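Local coordinates for protein ninB (Enterobacteria phage lambda, PDB 1PC6) that probably acts in phage genetic exchange as the Orf recombination protein, with functional similarities to the host RecFOR proteins, at residues T77-Q82 / L113-A118. Residues are numbered along the deposited sequence; the frame is centred on the assembly and turned at random.
Sequences TAALKQ and LELIQA
A79 and L115 are the nearest CA pair of the two segments, 8.6 Å apart, and the contacts across are between apolar side chains. L115 does the bridging from its helix: CG lies anti to the backbone N (chi1 -175°), which swings it toward the other helix, and chi2 of 53° puts CD2 in front. That one methyl touches both partners, lying 3.7 Å from A79 CB and 3.4 Å from L80 CD2. The two leucines meet tip to tip; L80 CD1 is a little farther from L115 CD2, at 3.9 Å. The contact is therefore helix-helix packing, joining the C-terminal end of helix 69-80 to the middle of helix 106-122. It buries 114 Å² in all, summed over both sides, and with none of its three touching residues buried it lies at the surface. L115 also touches F76, as does the buried I116, which packs on L49, C52 and L53 of helix 43-59. K81, just beyond the leucine contact, forms a salt bridge through NZ to E108 OE1 on helix 106-122. A79 also packs on L89 of the second subunit, so this helix end borders the dimer interface.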
loop_
_atom_site.group_PDB
_atom_site.type_symbol
_atom_site.label_atom_id
_atom_site.label_comp_id
_atom_site.label_asym_id
_atom_site.label_seq_id
_atom_site.Cartn_x
_atom_site.Cartn_y
_atom_site.Cartn_z
ATOM N N THR A 77 -6.274 11.323 -7.854
ATOM C CA THR A 77 -5.062 11.929 -7.318
ATOM C C THR A 77 -4.438 12.853 -8.362
ATOM O O THR A 77 -3.881 13.897 -8.031
ATOM C CB THR A 77 -4.050 10.863 -6.931
ATOM O OG1 THR A 77 -4.585 10.067 -5.867
ATOM C CG2 THR A 77 -2.756 11.501 -6.476
ATOM N N ALA A 78 -4.540 12.470 -9.629
ATOM C CA ALA A 78 -3.983 13.271 -10.710
ATOM C C ALA A 78 -4.631 14.643 -10.758
ATOM O O ALA A 78 -4.003 15.613 -11.163
ATOM C CB ALA A 78 -4.179 12.565 -12.036
ATOM N N ALA A 79 -5.891 14.717 -10.345
ATOM C CA ALA A 79 -6.647 15.973 -10.344
ATOM C C ALA A 79 -6.200 16.954 -9.251
ATOM O O ALA A 79 -6.496 18.147 -9.315
ATOM C CB ALA A 79 -8.145 15.680 -10.202
ATOM N N LEU A 80 -5.489 16.447 -8.250
ATOM C CA LEU A 80 -5.011 17.287 -7.164
ATOM C C LEU A 80 -3.530 17.620 -7.302
ATOM O O LEU A 80 -3.135 18.790 -7.211
ATOM C CB LEU A 80 -5.253 16.612 -5.804
ATOM C CG LEU A 80 -6.671 16.524 -5.212
ATOM C CD1 LEU A 80 -7.547 17.662 -5.780
ATOM C CD2 LEU A 80 -7.289 15.160 -5.501
ATOM N N LYS A 81 -2.712 16.597 -7.528
ATOM C CA LYS A 81 -1.280 16.804 -7.662
ATOM C C LYS A 81 -0.785 16.262 -8.993
ATOM O O LYS A 81 -1.081 15.117 -9.349
ATOM C CB LYS A 81 -0.555 16.114 -6.507
ATOM C CG LYS A 81 -1.462 15.796 -5.309
ATOM C CD LYS A 81 -0.751 15.970 -3.951
ATOM C CE LYS A 81 0.516 15.117 -3.837
ATOM N NZ LYS A 81 1.462 15.614 -2.784
ATOM N N GLN A 82 -0.039 17.091 -9.725
ATOM C CA GLN A 82 0.512 16.711 -11.029
ATOM C C GLN A 82 1.340 15.455 -10.942
ATOM O O GLN A 82 2.147 15.304 -10.032
ATOM C CB GLN A 82 1.412 17.803 -11.590
ATOM C CG GLN A 82 0.738 19.130 -11.814
ATOM C CD GLN A 82 1.395 19.899 -12.942
ATOM O OE1 GLN A 82 2.624 19.988 -13.004
ATOM N NE2 GLN A 82 0.582 20.458 -13.844
ATOM N N LEU A 113 -10.753 12.671 -0.695
ATOM C CA LEU A 113 -12.047 12.091 -0.358
ATOM C C LEU A 113 -13.194 13.016 -0.755
ATOM O O LEU A 113 -14.273 12.555 -1.145
ATOM C CB LEU A 113 -12.120 11.797 1.150
ATOM C CG LEU A 113 -11.421 10.552 1.717
ATOM C CD1 LEU A 113 -11.524 10.562 3.221
ATOM C CD2 LEU A 113 -12.064 9.288 1.172
ATOM N N GLU A 114 -12.958 14.321 -0.642
ATOM C CA GLU A 114 -13.965 15.323 -0.997
ATOM C C GLU A 114 -14.169 15.285 -2.512
ATOM O O GLU A 114 -15.304 15.289 -3.012
ATOM C CB GLU A 114 -13.503 16.731 -0.543
ATOM N N LEU A 115 -13.054 15.240 -3.234
ATOM C CA LEU A 115 -13.099 15.180 -4.679
ATOM C C LEU A 115 -13.909 13.952 -5.092
ATOM O O LEU A 115 -14.907 14.064 -5.816
ATOM C CB LEU A 115 -11.691 15.078 -5.245
ATOM C CG LEU A 115 -11.646 15.128 -6.769
ATOM C CD1 LEU A 115 -12.380 16.353 -7.259
ATOM C CD2 LEU A 115 -10.209 15.147 -7.232
ATOM N N ILE A 116 -13.479 12.782 -4.622
ATOM C CA ILE A 116 -14.170 11.541 -4.941
ATOM C C ILE A 116 -15.665 11.603 -4.620
ATOM O O ILE A 116 -16.499 11.189 -5.425
ATOM C CB ILE A 116 -13.569 10.360 -4.179
ATOM C CG1 ILE A 116 -12.048 10.359 -4.329
ATOM C CG2 ILE A 116 -14.166 9.062 -4.712
ATOM C CD1 ILE A 116 -11.382 9.217 -3.607
ATOM N N GLN A 117 -16.002 12.126 -3.445
ATOM C CA GLN A 117 -17.401 12.225 -3.028
ATOM C C GLN A 117 -18.168 13.196 -3.917
ATOM O O GLN A 117 -19.295 12.916 -4.320
ATOM C CB GLN A 117 -17.488 12.664 -1.552
ATOM N N ALA A 118 -17.549 14.334 -4.222
ATOM C CA ALA A 118 -18.170 15.348 -5.071
ATOM C C ALA A 118 -18.384 14.814 -6.497
ATOM O O ALA A 118 -19.459 14.981 -7.088
ATOM C CB ALA A 118 -17.298 16.597 -5.099
#